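Local coordinates for beta-galactosidase (Bacillus circulans subsp. alkalophilus, PDB 3TTY), which hydrolyses terminal beta-galactosyl residues from beta-galactosides and binds galactose in a pocket of its TIM-barrel domain, at residues H291-G296 against Y403-R408; D442-E447 against S451-V456; T287-N292 against N422-V427. All blocks are in the same frame, centred on the assembly; numbering follows the deposited sequence.

Contact 1: residues H291-G296 against Y403-R408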
loop_
_atom_site.group_PDB
_atom_site.type_symbol
_atom_site.label_atom_id
_atom_site.label_comp_id
_atom_site.label_asym_id
_atom_site.label_seq_id
_atom_site.Cartn_x
_atom_site.Cartn_y
_atom_site.Cartn_z
ATOM N N HIS A 291 -25.722 9.151 15.239
ATOM C CA HIS A 291 -27.162 9.087 15.455
ATOM C C HIS A 291 -27.689 10.511 15.385
ATOM O O HIS A 291 -28.729 10.786 14.776
ATOM C CB HIS A 291 -27.510 8.528 16.840
ATOM C CG HIS A 291 -27.151 7.087 17.049
ATOM N ND1 HIS A 291 -27.688 6.063 16.302
ATOM C CD2 HIS A 291 -26.348 6.497 17.970
ATOM C CE1 HIS A 291 -27.210 4.908 16.732
ATOM N NE2 HIS A 291 -26.396 5.147 17.745
ATOM N N ASN A 292 -26.968 11.411 16.051
ATOM C CA ASN A 292 -27.329 12.819 16.095
ATOM C C ASN A 292 -27.497 13.385 14.689
ATOM O O ASN A 292 -28.518 13.986 14.369
ATOM C CB ASN A 292 -26.263 13.606 16.853
ATOM C CG ASN A 292 -26.787 14.915 17.415
ATOM O OD1 ASN A 292 -27.484 15.676 16.729
ATOM N ND2 ASN A 292 -26.451 15.186 18.669
ATOM N N LEU A 293 -26.498 13.165 13.843
ATOM C CA LEU A 293 -26.553 13.644 12.472
ATOM C C LEU A 293 -27.762 13.074 11.746
ATOM O O LEU A 293 -28.346 13.727 10.889
ATOM C CB LEU A 293 -25.272 13.266 11.720
ATOM C CG LEU A 293 -25.212 13.696 10.256
ATOM C CD1 LEU A 293 -25.188 15.228 10.152
ATOM C CD2 LEU A 293 -24.000 13.098 9.585
ATOM N N MET A 294 -28.147 11.848 12.078
ATOM C CA MET A 294 -29.252 11.227 11.362
ATOM C C MET A 294 -30.559 11.907 11.743
ATOM O O MET A 294 -31.495 12.009 10.940
ATOM C CB MET A 294 -29.320 9.723 11.640
ATOM C CG MET A 294 -28.124 8.913 11.143
ATOM S SD MET A 294 -27.896 8.888 9.359
ATOM C CE MET A 294 -26.754 10.258 9.143
ATOM N N ARG A 295 -30.624 12.352 12.988
ATOM C CA ARG A 295 -31.757 13.126 13.456
ATOM C C ARG A 295 -31.783 14.473 12.734
ATOM O O ARG A 295 -32.845 14.987 12.384
ATOM C CB ARG A 295 -31.646 13.342 14.962
ATOM C CG ARG A 295 -32.783 14.120 15.557
ATOM C CD ARG A 295 -32.664 14.153 17.069
ATOM N NE ARG A 295 -31.732 15.162 17.566
ATOM C CZ ARG A 295 -30.644 14.905 18.291
ATOM N NH1 ARG A 295 -30.305 13.653 18.588
ATOM N NH2 ARG A 295 -29.890 15.913 18.723
ATOM N N GLY A 296 -30.604 15.033 12.505
ATOM C CA GLY A 296 -30.506 16.346 11.889
ATOM C C GLY A 296 -30.857 16.354 10.413
ATOM O O GLY A 296 -31.215 17.393 9.857
ATOM N N TYR A 403 -22.310 20.425 9.921
ATOM C CA TYR A 403 -21.564 19.463 9.140
ATOM C C TYR A 403 -22.138 19.567 7.729
ATOM O O TYR A 403 -23.339 19.756 7.557
ATOM C CB TYR A 403 -21.763 18.040 9.706
ATOM C CG TYR A 403 -21.299 16.966 8.752
ATOM C CD1 TYR A 403 -19.941 16.719 8.558
ATOM C CD2 TYR A 403 -22.211 16.222 8.017
ATOM C CE1 TYR A 403 -19.508 15.759 7.670
ATOM C CE2 TYR A 403 -21.783 15.249 7.123
ATOM C CZ TYR A 403 -20.429 15.028 6.956
ATOM O OH TYR A 403 -19.995 14.075 6.072
ATOM N N ASP A 404 -21.295 19.446 6.717
ATOM C CA ASP A 404 -21.767 19.564 5.342
ATOM C C ASP A 404 -20.972 18.668 4.419
ATOM O O ASP A 404 -19.744 18.685 4.464
ATOM C CB ASP A 404 -21.636 21.010 4.855
ATOM C CG ASP A 404 -22.212 21.206 3.463
ATOM O OD1 ASP A 404 -21.433 21.270 2.500
ATOM O OD2 ASP A 404 -23.447 21.270 3.328
ATOM N N TRP A 405 -21.656 17.918 3.556
ATOM C CA TRP A 405 -20.961 16.962 2.685
ATOM C C TRP A 405 -20.145 17.622 1.576
ATOM O O TRP A 405 -19.095 17.091 1.177
ATOM C CB TRP A 405 -21.927 15.923 2.074
ATOM C CG TRP A 405 -22.072 14.673 2.879
ATOM C CD1 TRP A 405 -21.357 13.518 2.742
ATOM C CD2 TRP A 405 -23.001 14.445 3.951
ATOM N NE1 TRP A 405 -21.785 12.579 3.664
ATOM C CE2 TRP A 405 -22.796 13.123 4.413
ATOM C CE3 TRP A 405 -24.000 15.223 4.553
ATOM C CZ2 TRP A 405 -23.540 12.568 5.461
ATOM C CZ3 TRP A 405 -24.742 14.666 5.594
ATOM C CH2 TRP A 405 -24.506 13.355 6.039
ATOM N N GLU A 406 -20.623 18.760 1.068
ATOM C CA GLU A 406 -19.958 19.431 -0.057
ATOM C C GLU A 406 -18.696 20.094 0.455
ATOM O O GLU A 406 -17.642 20.044 -0.182
ATOM C CB GLU A 406 -20.879 20.446 -0.739
ATOM C CG GLU A 406 -22.055 19.799 -1.481
ATOM C CD GLU A 406 -22.917 20.790 -2.260
ATOM O OE1 GLU A 406 -23.102 21.931 -1.790
ATOM O OE2 GLU A 406 -23.419 20.423 -3.349
ATOM N N ASN A 407 -18.801 20.698 1.628
ATOM C CA ASN A 407 -17.618 21.193 2.317
ATOM C C ASN A 407 -16.603 20.061 2.527
ATOM O O ASN A 407 -15.404 20.237 2.298
ATOM C CB ASN A 407 -18.023 21.789 3.661
ATOM C CG ASN A 407 -16.848 22.342 4.432
ATOM O OD1 ASN A 407 -16.009 23.046 3.875
ATOM N ND2 ASN A 407 -16.781 22.030 5.733
ATOM N N ARG A 408 -17.093 18.899 2.961
ATOM C CA ARG A 408 -16.238 17.734 3.165
ATOM C C ARG A 408 -15.503 17.316 1.887
ATOM O O ARG A 408 -14.287 17.129 1.895
ATOM C CB ARG A 408 -17.056 16.555 3.700
ATOM C CG ARG A 408 -16.238 15.283 3.867
ATOM C CD ARG A 408 -16.973 14.222 4.687
ATOM N NE ARG A 408 -16.150 13.039 4.937
ATOM C CZ ARG A 408 -16.564 11.970 5.620
ATOM N NH1 ARG A 408 -17.792 11.937 6.122
ATOM N NH2 ARG A 408 -15.759 10.930 5.791
#
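Leu293 sets its two methyls against the neighbouring rings of Tyr403 and Trp405. This is the apolar part of the contact. Its CD1 lies 3.8 Å from CD2 of Tyr403, and its CD2 lies 3.6 Å from CH2 of Trp405. CG of Leu293 stands anti to the backbone N (chi1 179°), which carries both methyls away from the helix toward the rings. The Leu293 and Tyr403 side chains cross nearly at right angles; Leu293 and Trp405 approach head-on from the two segments. CE2 of Tyr403 in turn rests 3.2 Å above one face of the indole, toward its rim.

Helix 284-296 follows strand 273-275 of the (beta/alpha)8 barrel. The other segment lies in the trimerisation domain, at the turn from strand 399-402 into helix 405-413. The contact therefore joins catalytic barrel and second domain.

Polar bonds hold the ends of both rings. Arg408 NH1 donates to Tyr403 OH over 3.1 Å, with the oxygen in the guanidinium plane. Trp405 NE1 is bonded to the backbone O of Tyr257. Helix 405-413 starts at Asp404, its N-cap: OD1 accepts from Asn407 N at 2.8 Å through the anti lone pair, and more weakly from Glu406 N.

Contact 2: residues D442-E447 against S451-V456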
loop_
_atom_site.group_PDB
_atom_site.type_symbol
_atom_site.label_atom_id
_atom_site.label_comp_id
_atom_site.label_asym_id
_atom_site.label_seq_id
_atom_site.Cartn_x
_atom_site.Cartn_y
_atom_site.Cartn_z
ATOM N N ASP A 442 -27.410 19.518 18.773
ATOM C CA ASP A 442 -27.881 19.000 17.493
ATOM C C ASP A 442 -26.810 19.164 16.435
ATOM O O ASP A 442 -26.228 20.245 16.303
ATOM C CB ASP A 442 -29.087 19.787 16.992
ATOM C CG ASP A 442 -30.295 19.604 17.848
ATOM O OD1 ASP A 442 -30.353 18.592 18.582
ATOM O OD2 ASP A 442 -31.192 20.468 17.758
ATOM N N MET A 443 -26.580 18.105 15.664
ATOM C CA MET A 443 -25.828 18.213 14.424
ATOM C C MET A 443 -26.782 18.784 13.383
ATOM O O MET A 443 -27.911 18.308 13.252
ATOM C CB MET A 443 -25.320 16.840 13.984
ATOM C CG MET A 443 -24.328 16.209 14.947
ATOM S SD MET A 443 -22.818 17.172 15.088
ATOM C CE MET A 443 -22.424 17.400 13.354
ATOM N N ILE A 444 -26.350 19.811 12.658
ATOM C CA ILE A 444 -27.249 20.477 11.716
ATOM C C ILE A 444 -26.589 20.765 10.375
ATOM O O ILE A 444 -25.368 20.783 10.273
ATOM C CB ILE A 444 -27.783 21.814 12.283
ATOM C CG1 ILE A 444 -26.632 22.807 12.505
ATOM C CG2 ILE A 444 -28.570 21.579 13.572
ATOM C CD1 ILE A 444 -27.098 24.257 12.630
ATOM N N SER A 445 -27.405 20.972 9.344
ATOM C CA SER A 445 -26.892 21.417 8.055
ATOM C C SER A 445 -26.507 22.905 8.125
ATOM O O SER A 445 -26.920 23.636 9.042
ATOM C CB SER A 445 -27.923 21.196 6.953
ATOM O OG SER A 445 -28.801 22.308 6.847
ATOM N N VAL A 446 -25.707 23.344 7.162
ATOM C CA VAL A 446 -25.364 24.744 7.063
ATOM C C VAL A 446 -26.595 25.586 6.735
ATOM O O VAL A 446 -26.532 26.811 6.817
ATOM C CB VAL A 446 -24.269 24.997 5.997
ATOM C CG1 VAL A 446 -22.965 24.369 6.419
ATOM C CG2 VAL A 446 -24.716 24.489 4.620
ATOM N N GLU A 447 -27.702 24.929 6.370
ATOM C CA GLU A 447 -28.934 25.608 5.960
ATOM C C GLU A 447 -30.026 25.641 7.023
ATOM O O GLU A 447 -31.090 26.210 6.797
ATOM C CB GLU A 447 -29.522 24.941 4.722
ATOM C CG GLU A 447 -28.698 25.134 3.488
ATOM C CD GLU A 447 -28.973 24.085 2.437
ATOM O OE1 GLU A 447 -27.993 23.645 1.772
ATOM O OE2 GLU A 447 -30.163 23.706 2.279
ATOM N N SER A 451 -32.458 30.094 14.356
ATOM C CA SER A 451 -33.125 30.898 15.382
ATOM C C SER A 451 -33.303 30.188 16.731
ATOM O O SER A 451 -33.273 30.826 17.782
ATOM C CB SER A 451 -34.477 31.411 14.876
ATOM O OG SER A 451 -35.403 30.345 14.731
ATOM N N LYS A 452 -33.495 28.876 16.701
ATOM C CA LYS A 452 -33.731 28.117 17.929
ATOM C C LYS A 452 -32.459 27.907 18.766
ATOM O O LYS A 452 -32.520 27.443 19.906
ATOM C CB LYS A 452 -34.394 26.772 17.606
ATOM C CG LYS A 452 -33.638 25.920 16.603
ATOM C CD LYS A 452 -34.507 24.783 16.047
ATOM C CE LYS A 452 -34.722 23.661 17.063
ATOM N NZ LYS A 452 -35.419 22.466 16.478
ATOM N N TYR A 453 -31.306 28.257 18.210
ATOM C CA TYR A 453 -30.057 28.012 18.913
ATOM C C TYR A 453 -29.519 29.243 19.623
ATOM O O TYR A 453 -29.907 30.371 19.328
ATOM C CB TYR A 453 -29.015 27.396 17.971
ATOM C CG TYR A 453 -29.528 26.102 17.373
ATOM C CD1 TYR A 453 -29.726 24.980 18.174
ATOM C CD2 TYR A 453 -29.855 26.013 16.022
ATOM C CE1 TYR A 453 -30.224 23.797 17.646
ATOM C CE2 TYR A 453 -30.352 24.834 15.486
ATOM C CZ TYR A 453 -30.533 23.730 16.303
ATOM O OH TYR A 453 -31.024 22.559 15.781
ATOM N N LYS A 454 -28.637 29.004 20.579
ATOM C CA LYS A 454 -27.931 30.069 21.262
ATOM C C LYS A 454 -26.447 30.001 20.940
ATOM O O LYS A 454 -25.759 31.020 20.944
ATOM C CB LYS A 454 -28.193 30.005 22.769
ATOM C CG LYS A 454 -29.600 30.483 23.114
ATOM C CD LYS A 454 -29.880 30.413 24.599
ATOM C CE LYS A 454 -30.688 31.627 25.071
ATOM N NZ LYS A 454 -29.857 32.883 25.160
ATOM N N VAL A 455 -25.957 28.805 20.624
ATOM C CA VAL A 455 -24.557 28.646 20.235
ATOM C C VAL A 455 -24.447 27.791 18.979
ATOM O O VAL A 455 -24.923 26.657 18.961
ATOM C CB VAL A 455 -23.715 27.985 21.356
ATOM C CG1 VAL A 455 -22.282 27.796 20.888
ATOM C CG2 VAL A 455 -23.742 28.826 22.624
ATOM N N VAL A 456 -23.825 28.325 17.935
ATOM C CA VAL A 456 -23.671 27.586 16.677
ATOM C C VAL A 456 -22.190 27.425 16.357
ATOM O O VAL A 456 -21.459 28.412 16.233
ATOM C CB VAL A 456 -24.406 28.280 15.493
ATOM C CG1 VAL A 456 -24.063 27.602 14.164
ATOM C CG2 VAL A 456 -25.904 28.278 15.721
#
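Tyr453 reaches across to segment 442-447 and meets Asp442 and Ile444 there. The tight part is at the phenol end. Tyr453 OH donates to Asp442 OD2 over 2.9 Å. The acceptor uses its anti lone pair, the one facing away from OD1. OD2 lies at the ring's edge, near its plane, while the carboxylate itself is turned 84° against the ring. CG of Asp442 stands anti to the carbonyl carbon (chi1 -67°), and from there the side chain crosses that of Tyr453 at about a right angle. OD1 has the stronger partners, a salt bridge with Arg295 and a hydrogen bond with Ser395 OG. Asp442 is thus gripped at both oxygens and held from turning.

The CG2 methyl of Ile444 also lies against the phenol end, oblique to the ring. It is 3.4 Å from Tyr453 OH and 4.0 Å from Tyr453 CZ. The two side chains run alongside, pointing opposite ways.

Strands 441-444 and 455-458 belong to the mixed sheet of the trimerisation domain. They are not neighbours in it: strand 399-402 runs between them, parallel to both. Tyr453 therefore bridges over Ala400 of that middle strand, which it also touches. A phenylalanine here would probably leave Asp442 OD2 without its phenol donor and open a gap beside the Ile444 CG2 methyl.

The outer side is looser. Lys452 is exposed, and its CG lies 3.6 Å above one face of the Tyr453 ring, toward the rim. Its NZ stays 4.8 Å from Asp442 OD2; the two may feel some attraction, but the charged atoms are not in contact. Ser445 OG accepts from Glu447 N at 2.9 Å, forming an ST turn.

Contact 3: residues T287-N292 against N422-V427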
loop_
_atom_site.group_PDB
_atom_site.type_symbol
_atom_site.label_atom_id
_atom_site.label_comp_id
_atom_site.label_asym_id
_atom_site.label_seq_id
_atom_site.Cartn_x
_atom_site.Cartn_y
_atom_site.Cartn_z
ATOM N N THR A 287 -20.210 7.572 17.768
ATOM C CA THR A 287 -21.453 6.950 17.322
ATOM C C THR A 287 -22.665 7.779 17.781
ATOM O O THR A 287 -23.678 7.841 17.090
ATOM C CB THR A 287 -21.557 5.396 17.587
ATOM O OG1 THR A 287 -22.697 5.086 18.409
ATOM C CG2 THR A 287 -20.308 4.841 18.188
ATOM N N ALA A 288 -22.540 8.474 18.906
ATOM C CA ALA A 288 -23.585 9.415 19.315
ATOM C C ALA A 288 -23.721 10.561 18.293
ATOM O O ALA A 288 -24.830 10.964 17.914
ATOM C CB ALA A 288 -23.286 9.974 20.710
ATOM N N MET A 289 -22.585 11.086 17.847
ATOM C CA MET A 289 -22.586 12.135 16.834
ATOM C C MET A 289 -23.251 11.654 15.533
ATOM O O MET A 289 -23.946 12.425 14.864
ATOM C CB MET A 289 -21.159 12.649 16.573
ATOM C CG MET A 289 -21.117 13.943 15.762
ATOM S SD MET A 289 -19.457 14.537 15.402
ATOM C CE MET A 289 -18.744 13.104 14.594
ATOM N N ALA A 290 -23.055 10.383 15.188
ATOM C CA ALA A 290 -23.700 9.816 13.997
ATOM C C ALA A 290 -25.235 9.673 14.114
ATOM O O ALA A 290 -25.968 10.031 13.187
ATOM C CB ALA A 290 -23.045 8.480 13.595
ATOM N N HIS A 291 -25.722 9.151 15.239
ATOM C CA HIS A 291 -27.162 9.087 15.455
ATOM C C HIS A 291 -27.689 10.511 15.385
ATOM O O HIS A 291 -28.729 10.786 14.776
ATOM C CB HIS A 291 -27.510 8.528 16.840
ATOM C CG HIS A 291 -27.151 7.087 17.049
ATOM N ND1 HIS A 291 -27.688 6.063 16.302
ATOM C CD2 HIS A 291 -26.348 6.497 17.970
ATOM C CE1 HIS A 291 -27.210 4.908 16.732
ATOM N NE2 HIS A 291 -26.396 5.147 17.745
ATOM N N ASN A 292 -26.968 11.411 16.051
ATOM C CA ASN A 292 -27.329 12.819 16.095
ATOM C C ASN A 292 -27.497 13.385 14.689
ATOM O O ASN A 292 -28.518 13.986 14.369
ATOM C CB ASN A 292 -26.263 13.606 16.853
ATOM C CG ASN A 292 -26.787 14.915 17.415
ATOM O OD1 ASN A 292 -27.484 15.676 16.729
ATOM N ND2 ASN A 292 -26.451 15.186 18.669
ATOM N N ASN A 422 -8.207 16.405 9.005
ATOM C CA ASN A 422 -9.320 15.497 8.798
ATOM C C ASN A 422 -10.591 16.192 9.254
ATOM O O ASN A 422 -10.764 16.472 10.448
ATOM C CB ASN A 422 -9.077 14.200 9.578
ATOM C CG ASN A 422 -10.208 13.204 9.434
ATOM O OD1 ASN A 422 -11.364 13.504 9.741
ATOM N ND2 ASN A 422 -9.880 12.002 8.969
ATOM N N TYR A 423 -11.463 16.503 8.298
ATOM C CA TYR A 423 -12.667 17.297 8.565
ATOM C C TYR A 423 -13.519 16.710 9.675
ATOM O O TYR A 423 -13.828 17.390 10.663
ATOM C CB TYR A 423 -13.500 17.451 7.296
ATOM C CG TYR A 423 -14.807 18.213 7.447
ATOM C CD1 TYR A 423 -14.859 19.434 8.101
ATOM C CD2 TYR A 423 -15.980 17.726 6.878
ATOM C CE1 TYR A 423 -16.053 20.145 8.211
ATOM C CE2 TYR A 423 -17.169 18.422 6.970
ATOM C CZ TYR A 423 -17.200 19.630 7.640
ATOM O OH TYR A 423 -18.390 20.305 7.751
ATOM N N VAL A 424 -13.901 15.449 9.512
ATOM C CA VAL A 424 -14.761 14.802 10.491
ATOM C C VAL A 424 -14.110 14.766 11.877
ATOM O O VAL A 424 -14.788 15.006 12.889
ATOM C CB VAL A 424 -15.217 13.387 10.035
ATOM C CG1 VAL A 424 -15.939 12.676 11.148
ATOM C CG2 VAL A 424 -16.112 13.492 8.797
ATOM N N ASN A 425 -12.807 14.498 11.932
ATOM C CA ASN A 425 -12.107 14.494 13.220
ATOM C C ASN A 425 -12.264 15.838 13.944
ATOM O O ASN A 425 -12.545 15.879 15.146
ATOM C CB ASN A 425 -10.615 14.148 13.069
ATOM C CG ASN A 425 -10.365 12.645 12.907
ATOM O OD1 ASN A 425 -9.241 12.221 12.616
ATOM N ND2 ASN A 425 -11.409 11.838 13.084
ATOM N N GLU A 426 -12.071 16.933 13.210
ATOM C CA GLU A 426 -12.236 18.272 13.775
ATOM C C GLU A 426 -13.665 18.511 14.230
ATOM O O GLU A 426 -13.882 19.005 15.327
ATOM C CB GLU A 426 -11.800 19.356 12.787
ATOM C CG GLU A 426 -10.357 19.235 12.361
ATOM C CD GLU A 426 -9.387 19.348 13.533
ATOM O OE1 GLU A 426 -9.430 20.360 14.275
ATOM O OE2 GLU A 426 -8.578 18.414 13.714
ATOM N N VAL A 427 -14.644 18.153 13.403
ATOM C CA VAL A 427 -16.034 18.340 13.810
ATOM C C VAL A 427 -16.291 17.576 15.115
ATOM O O VAL A 427 -16.920 18.097 16.037
ATOM C CB VAL A 427 -17.050 17.911 12.714
ATOM C CG1 VAL A 427 -18.467 17.896 13.277
ATOM C CG2 VAL A 427 -16.991 18.850 11.510
#
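Two helical segments face each other here, nearest at Met289 and Val427, whose CA atoms are 9.5 Å apart. Side chains alone make the contact, and no hydrogen bond crosses it.

Met289 carries the contact. CG is anti to the backbone N (chi1 -167°), and the chain stays extended at the next torsion. It thus reaches straight out toward the other helix. At chi3 (56°) it bends, and that bend swings CE aside. The sulfur meets Val427: SD lies 4.1 Å from CG1. The terminal methyl goes the other way along the helix, to Val424, where CE stands 4.5 Å from CG1. Val424 and Val427 are three residues apart, so they present their methyls on neighbouring turns of one helix side. The Met289 and Val427 side chains cross at about a right angle. The fit is light, with 103 Å² buried over both sides together. Met289 also touches His428 and Tyr431 further along the same helix, so its side chain packs along more than one turn.

The start of helix 423-435 is capped: Asn422 is its N-cap. OD1 of Asn422 accepts from Asn425 N at 2.8 Å, with the donor tilted 32° from the carbonyl plane. Tyr423, the first helical residue, points its hydroxyl to Asp404 N and packs on helix 405-413. That ties the two helices of the second domain to each other beside the contact.

On the barrel side, Ala288 and His291 of the other helix pack against helix 326-336 or the loop after it. Helix 284-296 is an outer helix of the TIM barrel, and Met289 gives it an apolar contact with a helix of the trimerisation domain, a helix-helix interface between domains of this beta-galactosidase.

Contacts 1 and 3 both start from helix 284-296 of the barrel, and their centres are about 8 Å apart. They reach consecutive helices of the trimerisation domain, 405-413 and 423-435. Contact 2 comes later in the chain and lies wholly within that domain, its centre about 12 Å from that of contact 1 and about 15 Å from that of contact 3. Strand 441-444 directly follows helix 423-435. It also meets the barrel helix: Arg295 forms a salt bridge with Asp442, Asn292 OD1 probably accepts from Met443 N, and the Met443 sulfur packs on Met289. One barrel helix thus touches two helices and an edge strand of the second domain, joining the two domains within a single chain.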